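PDB 3SN4: putative L-alanine-DL-glutamate epimerase from Burkholderia xenovorans LB400, which probably acts as a racemase or epimerase of the mandelate racemase/muconate lactonizing enzyme family, binding metal ions at its active site. Local coordinates for residues Y122-P127 against I341-I346; C126-I131 against I162-F167; C268-G273 against T293-V298. All coordinates share one frame; numbering follows the deposited sequence.

Interaction 1. Residues Y122-P127 against I341-I346. With AKG (2-oxoglutaric acid), chain C.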
loop_
_atom_site.group_PDB
_atom_site.type_symbol
_atom_site.label_atom_id
_atom_site.label_comp_id
_atom_site.label_asym_id
_atom_site.label_seq_id
_atom_site.Cartn_x
_atom_site.Cartn_y
_atom_site.Cartn_z
ATOM N N TYR A 122 -36.245 -3.014 13.334
ATOM C CA TYR A 122 -36.873 -3.647 12.185
ATOM C C TYR A 122 -37.398 -5.031 12.552
ATOM O O TYR A 122 -36.822 -5.734 13.384
ATOM C CB TYR A 122 -35.947 -3.731 10.992
ATOM C CG TYR A 122 -34.743 -4.605 11.132
ATOM C CD1 TYR A 122 -34.738 -5.913 10.635
ATOM C CD2 TYR A 122 -33.564 -4.112 11.691
ATOM C CE1 TYR A 122 -33.587 -6.714 10.718
ATOM C CE2 TYR A 122 -32.416 -4.913 11.785
ATOM C CZ TYR A 122 -32.441 -6.193 11.285
ATOM O OH TYR A 122 -31.320 -6.945 11.389
ATOM N N TRP A 123 -38.489 -5.397 11.902
ATOM C CA TRP A 123 -39.119 -6.700 12.082
ATOM C C TRP A 123 -38.388 -7.674 11.189
ATOM O O TRP A 123 -38.530 -7.645 9.959
ATOM C CB TRP A 123 -40.591 -6.616 11.715
ATOM C CG TRP A 123 -41.360 -7.924 11.707
ATOM C CD1 TRP A 123 -40.862 -9.187 11.737
ATOM C CD2 TRP A 123 -42.780 -8.057 11.578
ATOM N NE1 TRP A 123 -41.883 -10.107 11.670
ATOM C CE2 TRP A 123 -43.071 -9.436 11.563
ATOM C CE3 TRP A 123 -43.833 -7.142 11.485
ATOM C CZ2 TRP A 123 -44.381 -9.927 11.452
ATOM C CZ3 TRP A 123 -45.134 -7.626 11.383
ATOM C CH2 TRP A 123 -45.397 -9.006 11.373
ATOM N N SER A 124 -37.577 -8.504 11.826
ATOM C CA SER A 124 -36.658 -9.365 11.123
ATOM C C SER A 124 -37.319 -10.666 10.783
ATOM O O SER A 124 -38.371 -11.003 11.348
ATOM C CB SER A 124 -35.418 -9.622 11.976
ATOM O OG SER A 124 -34.459 -10.255 11.171
ATOM N N HIS A 125 -36.706 -11.391 9.838
ATOM C CA HIS A 125 -37.237 -12.663 9.329
ATOM C C HIS A 125 -38.705 -12.536 8.948
ATOM O O HIS A 125 -39.543 -13.337 9.361
ATOM C CB HIS A 125 -37.041 -13.765 10.376
ATOM C CG HIS A 125 -35.609 -14.013 10.685
ATOM N ND1 HIS A 125 -34.979 -13.466 11.779
ATOM C CD2 HIS A 125 -34.658 -14.683 9.992
ATOM C CE1 HIS A 125 -33.704 -13.811 11.764
ATOM N NE2 HIS A 125 -33.485 -14.551 10.692
ATOM N N CYS A 126 -38.988 -11.505 8.157
ATOM C CA CYS A 126 -40.326 -11.157 7.760
ATOM C C CYS A 126 -40.363 -11.120 6.227
ATOM O O CYS A 126 -39.872 -10.144 5.625
ATOM C CB CYS A 126 -40.657 -9.782 8.346
ATOM S SG CYS A 126 -42.211 -9.022 7.769
ATOM N N PRO A 127 -40.970 -12.141 5.576
ATOM C CA PRO A 127 -41.795 -13.247 6.093
ATOM C C PRO A 127 -41.059 -14.568 6.317
ATOM O O PRO A 127 -41.694 -15.614 6.373
ATOM C CB PRO A 127 -42.844 -13.417 4.998
ATOM C CG PRO A 127 -42.170 -12.928 3.724
ATOM C CD PRO A 127 -40.912 -12.184 4.106
ATOM N N ILE A 341 -29.859 0.864 14.124
ATOM C CA ILE A 341 -31.224 0.356 14.299
ATOM C C ILE A 341 -31.095 -0.943 15.116
ATOM O O ILE A 341 -29.988 -1.487 15.228
ATOM C CB ILE A 341 -31.876 0.065 12.923
ATOM C CG1 ILE A 341 -33.379 -0.194 13.044
ATOM C CG2 ILE A 341 -31.180 -1.105 12.240
ATOM C CD1 ILE A 341 -34.121 -0.104 11.682
HETATM N N MSE A 342 -32.198 -1.461 15.659
HETATM C CA MSE A 342 -32.176 -2.755 16.337
HETATM C C MSE A 342 -33.025 -3.803 15.652
HETATM O O MSE A 342 -34.163 -3.549 15.240
HETATM C CB MSE A 342 -32.650 -2.669 17.780
HETATM C CG MSE A 342 -32.506 -4.062 18.503
HETATM SE SE MSE A 342 -32.459 -3.746 20.293
HETATM C CE MSE A 342 -33.134 -5.516 20.895
ATOM N N GLU A 343 -32.457 -4.999 15.559
ATOM C CA GLU A 343 -33.153 -6.149 14.990
ATOM C C GLU A 343 -34.075 -6.735 16.035
ATOM O O GLU A 343 -33.725 -6.852 17.202
ATOM C CB GLU A 343 -32.163 -7.231 14.597
ATOM C CG GLU A 343 -32.797 -8.471 13.985
ATOM C CD GLU A 343 -31.787 -9.481 13.472
ATOM O OE1 GLU A 343 -30.618 -9.473 13.939
ATOM O OE2 GLU A 343 -32.173 -10.276 12.577
ATOM N N THR A 344 -35.239 -7.148 15.598
ATOM C CA THR A 344 -36.078 -7.939 16.465
ATOM C C THR A 344 -37.016 -8.826 15.665
ATOM O O THR A 344 -37.492 -8.418 14.628
ATOM C CB THR A 344 -36.857 -7.045 17.420
ATOM O OG1 THR A 344 -37.225 -7.839 18.546
ATOM C CG2 THR A 344 -38.097 -6.439 16.757
ATOM N N ASP A 345 -37.271 -10.030 16.171
ATOM C CA ASP A 345 -38.253 -10.939 15.575
ATOM C C ASP A 345 -39.616 -10.675 16.203
ATOM O O ASP A 345 -39.840 -10.901 17.391
ATOM C CB ASP A 345 -37.849 -12.396 15.758
ATOM C CG ASP A 345 -36.630 -12.808 14.901
ATOM O OD1 ASP A 345 -36.426 -12.293 13.764
ATOM O OD2 ASP A 345 -35.890 -13.717 15.357
ATOM N N ILE A 346 -40.547 -10.188 15.411
ATOM C CA ILE A 346 -41.841 -9.843 15.955
ATOM C C ILE A 346 -42.735 -11.084 16.012
ATOM O O ILE A 346 -43.606 -11.188 16.875
ATOM C CB ILE A 346 -42.446 -8.643 15.180
ATOM C CG1 ILE A 346 -41.548 -7.401 15.409
ATOM C CG2 ILE A 346 -43.910 -8.338 15.619
ATOM C CD1 ILE A 346 -41.627 -6.853 16.825
HETATM C C1 AKG C . -29.911 -12.415 11.142
HETATM O O1 AKG C . -30.708 -12.438 12.125
HETATM O O2 AKG C . -29.621 -11.317 10.570
HETATM C C2 AKG C . -29.271 -13.669 10.661
HETATM O O5 AKG C . -28.627 -13.678 9.614
HETATM C C3 AKG C . -29.287 -14.965 11.436
HETATM C C4 AKG C . -30.344 -16.031 11.095
HETATM C C5 AKG C . -30.546 -16.530 9.674
HETATM O O3 AKG C . -31.161 -15.773 8.884
HETATM O O4 AKG C . -30.157 -17.692 9.357
#

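Interaction 2. Residues C126-I131 against I162-F167. With AKG (2-oxoglutaric acid), chain C.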
loop_
_atom_site.group_PDB
_atom_site.type_symbol
_atom_site.label_atom_id
_atom_site.label_comp_id
_atom_site.label_asym_id
_atom_site.label_seq_id
_atom_site.Cartn_x
_atom_site.Cartn_y
_atom_site.Cartn_z
ATOM N N CYS A 126 -38.988 -11.505 8.157
ATOM C CA CYS A 126 -40.326 -11.157 7.760
ATOM C C CYS A 126 -40.363 -11.120 6.227
ATOM O O CYS A 126 -39.872 -10.144 5.625
ATOM C CB CYS A 126 -40.657 -9.782 8.346
ATOM S SG CYS A 126 -42.211 -9.022 7.769
ATOM N N PRO A 127 -40.970 -12.141 5.576
ATOM C CA PRO A 127 -41.795 -13.247 6.093
ATOM C C PRO A 127 -41.059 -14.568 6.317
ATOM O O PRO A 127 -41.694 -15.614 6.373
ATOM C CB PRO A 127 -42.844 -13.417 4.998
ATOM C CG PRO A 127 -42.170 -12.928 3.724
ATOM C CD PRO A 127 -40.912 -12.184 4.106
ATOM N N THR A 128 -39.740 -14.508 6.483
ATOM C CA THR A 128 -38.913 -15.704 6.608
ATOM C C THR A 128 -39.416 -16.751 7.616
ATOM O O THR A 128 -39.479 -17.935 7.289
ATOM C CB THR A 128 -37.462 -15.311 6.937
ATOM O OG1 THR A 128 -37.068 -14.247 6.046
ATOM C CG2 THR A 128 -36.529 -16.539 6.814
ATOM N N TRP A 129 -39.775 -16.319 8.821
ATOM C CA TRP A 129 -40.235 -17.246 9.853
ATOM C C TRP A 129 -41.571 -17.920 9.448
ATOM O O TRP A 129 -41.776 -19.129 9.671
ATOM C CB TRP A 129 -40.399 -16.504 11.189
ATOM C CG TRP A 129 -39.165 -16.412 12.137
ATOM C CD1 TRP A 129 -39.176 -15.887 13.420
ATOM C CD2 TRP A 129 -37.816 -16.861 11.912
ATOM N NE1 TRP A 129 -37.935 -15.974 13.985
ATOM C CE2 TRP A 129 -37.076 -16.552 13.089
ATOM C CE3 TRP A 129 -37.151 -17.466 10.836
ATOM C CZ2 TRP A 129 -35.710 -16.834 13.221
ATOM C CZ3 TRP A 129 -35.793 -17.749 10.967
ATOM C CH2 TRP A 129 -35.083 -17.421 12.150
ATOM N N ARG A 130 -42.470 -17.145 8.839
ATOM C CA ARG A 130 -43.779 -17.683 8.443
ATOM C C ARG A 130 -43.689 -18.655 7.264
ATOM O O ARG A 130 -44.600 -19.460 7.060
ATOM C CB ARG A 130 -44.771 -16.559 8.131
ATOM C CG ARG A 130 -45.056 -15.680 9.330
ATOM C CD ARG A 130 -46.064 -14.577 9.028
ATOM N NE ARG A 130 -46.221 -13.692 10.180
ATOM C CZ ARG A 130 -47.135 -12.725 10.284
ATOM N NH1 ARG A 130 -48.010 -12.491 9.306
ATOM N NH2 ARG A 130 -47.194 -12.001 11.393
ATOM N N ILE A 131 -42.586 -18.596 6.513
ATOM C CA ILE A 131 -42.364 -19.503 5.365
ATOM C C ILE A 131 -41.617 -20.764 5.814
ATOM O O ILE A 131 -42.022 -21.896 5.505
ATOM C CB ILE A 131 -41.561 -18.807 4.225
ATOM C CG1 ILE A 131 -42.331 -17.604 3.669
ATOM C CG2 ILE A 131 -41.228 -19.790 3.098
ATOM C CD1 ILE A 131 -41.511 -16.674 2.807
ATOM N N ILE A 162 -38.575 -3.829 7.643
ATOM C CA ILE A 162 -38.706 -5.285 7.664
ATOM C C ILE A 162 -37.484 -5.904 6.960
ATOM O O ILE A 162 -36.886 -5.265 6.089
ATOM C CB ILE A 162 -40.026 -5.769 6.974
ATOM C CG1 ILE A 162 -40.031 -5.467 5.482
ATOM C CG2 ILE A 162 -41.258 -5.162 7.652
ATOM C CD1 ILE A 162 -41.314 -5.890 4.792
ATOM N N LYS A 163 -37.110 -7.121 7.357
ATOM C CA LYS A 163 -35.989 -7.834 6.716
ATOM C C LYS A 163 -36.397 -9.216 6.243
ATOM O O LYS A 163 -36.934 -10.010 7.025
ATOM C CB LYS A 163 -34.782 -7.960 7.648
ATOM C CG LYS A 163 -33.512 -8.375 6.904
ATOM C CD LYS A 163 -32.227 -8.219 7.716
ATOM C CE LYS A 163 -32.007 -9.405 8.680
ATOM N NZ LYS A 163 -30.928 -9.130 9.683
ATOM N N THR A 164 -36.093 -9.513 4.980
ATOM C CA THR A 164 -36.375 -10.810 4.376
ATOM C C THR A 164 -35.086 -11.474 3.929
ATOM O O THR A 164 -33.992 -10.891 4.038
ATOM C CB THR A 164 -37.324 -10.655 3.187
ATOM O OG1 THR A 164 -37.823 -11.942 2.785
ATOM C CG2 THR A 164 -36.635 -9.939 2.024
ATOM N N ASN A 165 -35.216 -12.704 3.454
ATOM C CA ASN A 165 -34.079 -13.515 3.001
ATOM C C ASN A 165 -34.317 -13.960 1.550
ATOM O O ASN A 165 -34.937 -13.222 0.812
ATOM C CB ASN A 165 -33.856 -14.686 3.953
ATOM C CG ASN A 165 -33.656 -14.233 5.367
ATOM O OD1 ASN A 165 -34.625 -13.911 6.071
ATOM N ND2 ASN A 165 -32.399 -14.215 5.817
ATOM N N ILE A 166 -33.804 -15.118 1.129
ATOM C CA ILE A 166 -33.911 -15.557 -0.257
ATOM C C ILE A 166 -34.858 -16.746 -0.319
ATOM O O ILE A 166 -34.702 -17.698 0.461
ATOM C CB ILE A 166 -32.528 -15.971 -0.854
ATOM C CG1 ILE A 166 -31.421 -14.943 -0.523
ATOM C CG2 ILE A 166 -32.633 -16.145 -2.359
ATOM C CD1 ILE A 166 -29.961 -15.491 -0.680
ATOM N N PHE A 167 -35.813 -16.683 -1.252
ATOM C CA PHE A 167 -36.871 -17.699 -1.413
ATOM C C PHE A 167 -37.101 -18.044 -2.866
ATOM O O PHE A 167 -37.002 -17.173 -3.732
ATOM C CB PHE A 167 -38.190 -17.211 -0.798
ATOM C CG PHE A 167 -38.075 -16.958 0.666
ATOM C CD1 PHE A 167 -38.186 -17.998 1.557
ATOM C CD2 PHE A 167 -37.786 -15.703 1.142
ATOM C CE1 PHE A 167 -38.038 -17.779 2.901
ATOM C CE2 PHE A 167 -37.626 -15.485 2.481
ATOM C CZ PHE A 167 -37.741 -16.523 3.354
HETATM C C1 AKG C . -29.911 -12.415 11.142
HETATM O O1 AKG C . -30.708 -12.438 12.125
HETATM O O2 AKG C . -29.621 -11.317 10.570
HETATM C C2 AKG C . -29.271 -13.669 10.661
HETATM O O5 AKG C . -28.627 -13.678 9.614
HETATM C C3 AKG C . -29.287 -14.965 11.436
HETATM C C4 AKG C . -30.344 -16.031 11.095
HETATM C C5 AKG C . -30.546 -16.530 9.674
HETATM O O3 AKG C . -31.161 -15.773 8.884
HETATM O O4 AKG C . -30.157 -17.692 9.357
#

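Interaction 3. Residues C268-G273 against T293-V298. With NA (sodium ion), chain E; MG (magnesium ion), chain B; AKG (2-oxoglutaric acid), chain C.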
loop_
_atom_site.group_PDB
_atom_site.type_symbol
_atom_site.label_atom_id
_atom_site.label_comp_id
_atom_site.label_asym_id
_atom_site.label_seq_id
_atom_site.Cartn_x
_atom_site.Cartn_y
_atom_site.Cartn_z
ATOM N N CYS A 268 -20.806 -8.689 9.451
ATOM C CA CYS A 268 -20.027 -8.882 10.682
ATOM C C CYS A 268 -20.720 -9.604 11.844
ATOM O O CYS A 268 -20.113 -9.721 12.902
ATOM C CB CYS A 268 -19.472 -7.583 11.212
ATOM S SG CYS A 268 -18.586 -6.574 9.974
ATOM N N GLU A 269 -21.951 -10.075 11.663
ATOM C CA GLU A 269 -22.727 -10.651 12.769
ATOM C C GLU A 269 -22.066 -11.858 13.410
ATOM O O GLU A 269 -22.405 -12.246 14.540
ATOM C CB GLU A 269 -24.161 -11.017 12.327
ATOM C CG GLU A 269 -24.293 -12.319 11.539
ATOM C CD GLU A 269 -25.681 -12.551 10.940
ATOM O OE1 GLU A 269 -26.008 -13.736 10.688
ATOM O OE2 GLU A 269 -26.444 -11.577 10.710
ATOM N N THR A 270 -21.166 -12.509 12.681
ATOM C CA THR A 270 -20.529 -13.709 13.205
ATOM C C THR A 270 -19.144 -13.449 13.751
ATOM O O THR A 270 -18.461 -14.394 14.108
ATOM C CB THR A 270 -20.451 -14.864 12.125
ATOM O OG1 THR A 270 -19.593 -14.481 11.049
ATOM C CG2 THR A 270 -21.841 -15.222 11.595
ATOM N N LEU A 271 -18.718 -12.195 13.841
ATOM C CA LEU A 271 -17.348 -11.895 14.193
ATOM C C LEU A 271 -17.171 -11.611 15.672
ATOM O O LEU A 271 -18.093 -11.097 16.334
ATOM C CB LEU A 271 -16.872 -10.690 13.404
ATOM C CG LEU A 271 -16.893 -10.792 11.891
ATOM C CD1 LEU A 271 -16.223 -9.532 11.319
ATOM C CD2 LEU A 271 -16.194 -12.051 11.415
ATOM N N PHE A 272 -15.962 -11.894 16.160
ATOM C CA PHE A 272 -15.598 -11.729 17.583
ATOM C C PHE A 272 -14.449 -10.757 17.837
ATOM O O PHE A 272 -13.328 -10.973 17.375
ATOM C CB PHE A 272 -15.170 -13.075 18.181
ATOM C CG PHE A 272 -16.258 -14.125 18.205
ATOM C CD1 PHE A 272 -17.020 -14.324 19.342
ATOM C CD2 PHE A 272 -16.492 -14.933 17.093
ATOM C CE1 PHE A 272 -17.995 -15.295 19.351
ATOM C CE2 PHE A 272 -17.480 -15.887 17.109
ATOM C CZ PHE A 272 -18.218 -16.066 18.241
ATOM N N GLY A 273 -14.717 -9.710 18.617
ATOM C CA GLY A 273 -13.686 -8.791 19.090
ATOM C C GLY A 273 -13.264 -7.761 18.076
ATOM O O GLY A 273 -13.447 -7.953 16.888
ATOM N N THR A 293 -23.818 -9.322 20.388
ATOM C CA THR A 293 -23.483 -9.097 21.770
ATOM C C THR A 293 -23.823 -10.326 22.624
ATOM O O THR A 293 -23.269 -10.495 23.721
ATOM C CB THR A 293 -24.253 -7.884 22.341
ATOM O OG1 THR A 293 -25.571 -8.305 22.701
ATOM C CG2 THR A 293 -24.329 -6.726 21.338
ATOM N N ILE A 294 -24.738 -11.164 22.138
ATOM C CA ILE A 294 -25.064 -12.450 22.792
ATOM C C ILE A 294 -23.832 -13.373 22.720
ATOM O O ILE A 294 -23.466 -14.021 23.695
ATOM C CB ILE A 294 -26.276 -13.148 22.107
ATOM C CG1 ILE A 294 -27.502 -12.233 22.068
ATOM C CG2 ILE A 294 -26.658 -14.488 22.785
ATOM C CD1 ILE A 294 -27.854 -11.582 23.425
ATOM N N TRP A 295 -23.222 -13.427 21.544
ATOM C CA TRP A 295 -21.982 -14.128 21.303
ATOM C C TRP A 295 -20.758 -13.493 21.979
ATOM O O TRP A 295 -19.939 -14.192 22.620
ATOM C CB TRP A 295 -21.745 -14.159 19.780
ATOM C CG TRP A 295 -22.472 -15.216 19.091
ATOM C CD1 TRP A 295 -23.623 -15.861 19.505
ATOM C CD2 TRP A 295 -22.101 -15.802 17.861
ATOM N NE1 TRP A 295 -23.980 -16.805 18.572
ATOM C CE2 TRP A 295 -23.065 -16.786 17.553
ATOM C CE3 TRP A 295 -21.045 -15.585 16.971
ATOM C CZ2 TRP A 295 -22.980 -17.581 16.409
ATOM C CZ3 TRP A 295 -20.982 -16.368 15.828
ATOM C CH2 TRP A 295 -21.936 -17.353 15.567
ATOM N N ASN A 296 -20.590 -12.185 21.785
ATOM C CA ASN A 296 -19.371 -11.509 22.246
ATOM C C ASN A 296 -19.384 -11.238 23.723
ATOM O O ASN A 296 -18.331 -11.183 24.348
ATOM C CB ASN A 296 -19.140 -10.197 21.501
ATOM C CG ASN A 296 -18.405 -10.396 20.202
ATOM O OD1 ASN A 296 -17.161 -10.419 20.161
ATOM N ND2 ASN A 296 -19.166 -10.558 19.123
ATOM N N GLY A 297 -20.577 -11.092 24.289
ATOM C CA GLY A 297 -20.730 -10.415 25.580
ATOM C C GLY A 297 -20.909 -8.924 25.387
ATOM O O GLY A 297 -20.233 -8.313 24.555
ATOM N N VAL A 298 -21.812 -8.324 26.154
ATOM C CA VAL A 298 -22.128 -6.895 25.980
ATOM C C VAL A 298 -20.940 -5.981 26.314
ATOM O O VAL A 298 -20.744 -4.970 25.639
ATOM C CB VAL A 298 -23.428 -6.500 26.754
ATOM C CG1 VAL A 298 -23.554 -4.978 26.943
ATOM C CG2 VAL A 298 -24.656 -7.073 26.055
HETATM NA NA NA E . -17.120 -16.452 12.878
HETATM MG MG MG B . -27.938 -11.731 9.108
HETATM C C1 AKG C . -29.911 -12.415 11.142
HETATM O O1 AKG C . -30.708 -12.438 12.125
HETATM O O2 AKG C . -29.621 -11.317 10.570
HETATM C C2 AKG C . -29.271 -13.669 10.661
HETATM O O5 AKG C . -28.627 -13.678 9.614
HETATM C C3 AKG C . -29.287 -14.965 11.436
HETATM C C4 AKG C . -30.344 -16.031 11.095
HETATM C C5 AKG C . -30.546 -16.530 9.674
HETATM O O3 AKG C . -31.161 -15.773 8.884
HETATM O O4 AKG C . -30.157 -17.692 9.357
HETATM O O HOH W 1 -26.462 -12.251 7.797
HETATM O O HOH W 2 -16.076 -18.041 14.476
HETATM O O HOH W 3 -14.808 -15.344 12.640
#

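Interaction 1. Residues Y122-P127 against I341-I346
Tyr122 and Trp123 run parallel to Glu343 and Thr344 as paired strands, with Tyr122 N to Met342 O, Thr344 N to Tyr122 O and Ser124 N to Thr344 O as the backbone hydrogen bonds. The pairing lies in the barrel of the enolase superfamily and joins strand 342-344 to strand 118-123, which is bonded in turn to strand 161-168. Side chains alternate between the two faces of the sheet. Trp123 and Thr344 turn to the face covered by helices 144-156 and 323-335, and Tyr122 and Glu343 turn to the ligand. On the first face Ile346 CB sits 3.6 Å from the centroid of the five-membered ring of Trp123, almost on the ring normal, while Cys126 SG lies over the opposite face. On the second, Tyr122 holds CG between its backbone N and carbonyl carbon (chi1 66°), which turns one ring face to Glu343, whose CA is 3.9 Å from the centroid, off toward the rim. Tyr122 OH passes on to bond Lys163 NZ.

Glu343, fully extended, reaches the 2-oxoglutarate, its OE2 being 2.7 Å from AKG O1. Ser124, short enough to stand beside the carboxylate, donates OG to the anti lone pair of Glu343 OE2 at 2.7 Å, helping to fix its rotation. His125, a ligand-binding residue, is gripped at both ring nitrogens. NE2 donates to AKG O3 at 3.2 Å, and ND1 donates to the syn side of Asp345 OD1 at 2.7 Å, with an N-H...O angle of 165° and OD1 close to the imidazole plane.

Interaction 2. Residues C126-I131 against I162-F167
Thr128 and Asn165 meet because each sets its polar branch opposite its own carbonyl carbon: OG1 at chi1 -47° in Thr128, CG at chi1 -56° in Asn165. The two side chains cross at about a right angle, and Thr128 OG1 donates to Asn165 OD1 over 2.5 Å, a very short length whose exact value is doubtful. Threonine suits the first turn of helix 128-132, since it offers a donor on a short stem while its carbons brush the Phe167 ring. One turn on, Ile131 CD1 is centred over a face of that ring, 3.7 Å from its centroid, a CH-pi contact, while the isoleucine's other branch, CG2, lies alongside CE1.

At the Cys126 end, Cys126 N donates to Lys163 O at 2.8 Å. Past the cis peptide, Pro127 CD rests 3.4 Å from Thr164 OG1, whose hydrogen bond goes to His202. Cys126 SG packs against Ile162 CG2.

Lys163 starts away from 126-131, and its chain, bent at chi3 (81°), lets NZ donate to AKG O2 at 2.7 Å and form a salt bridge with Glu245 and a hydrogen bond with Tyr122 OH. Together, the OD1 bond from Thr128 and the ND2 bond to Asn221 OD1 probably set the rotation of the Asn165 amide. Thr128 is thus consistent with a second-shell role, steadying an asparagine that binds fumarate, although here Asn165 ND2 stays 3.7 Å from AKG O3.

Interaction 3. Residues C268-G273 against T293-V298
Asn296 and the backbone around Phe272 form the close-fitting half of this contact. The amide of Asn296 uses both its ends: ND2 donates to Leu271 O at 3.0 Å, in the carbonyl plane and at 173°, and OD1 accepts from Gly273 N at 3.0 Å. An asparagine suits the place because one flat group can offer a donor and an acceptor to two peptide groups either side of a single residue, here Phe272. ND2 bonds Asp292 O as well, so the rotation of the amide is well defined. Gly273 has a positive phi (80°), which suits a residue without a side chain, and its N-H meets OD1.

Beside this grip lie two large rings. Phe272 and Trp295 have planes only 12° apart but are slid so far, with centroids 5.2 Å apart, that they hardly overlap. The same indole also meets Thr270: Trp295 CZ3 lies 3.6 Å from Thr270 O, at the ring edge.

Toward Glu269 the contact is looser: Glu269 O approaches Trp295 CE3 no nearer than 4.3 Å. This end is built around metals and water. Glu269 OE2 binds magnesium at 2.2 Å, along with Asp219, Glu245, a water and the 2-oxoglutarate, which chelates the ion through AKG O2 and AKG O5. Thr270 O binds sodium at 2.8 Å, completed by two waters, Tyr249 and Pro78 O of the second subunit.

The type I turn from Cys268 to Leu271 leaves strand 265-267 and leads to helix 273-282, whose Phe277 and Phe280 pack against the Leu271 side chain. Short helix 293-296, following strand 288-291, rests on helix 323-335 through Ile294, while Phe272 and Trp295 both touch helix 82-102.

In the fold
All three contacts are largely buried and converge on the same 2-oxoglutarate. Interactions 1 and 2 share Cys126 and Pro127 and touch directly, with centres about 10 Å apart; both use the chain running from the end of strand 118-123 into helix 128-132, first through strand pairing, then through a helix start. Interaction 3 lies across the site, its centre about 18 Å from that of interaction 1 and 23 Å from that of interaction 2, and touches neither. Their chemistry differs accordingly: interactions 1 and 2 present His125, Lys163 and Asn165 on hydrogen-bonded scaffolds, while 268-273 supplies the magnesium carboxylate and, through Thr270 O, shares a sodium site with Pro78 of the second subunit.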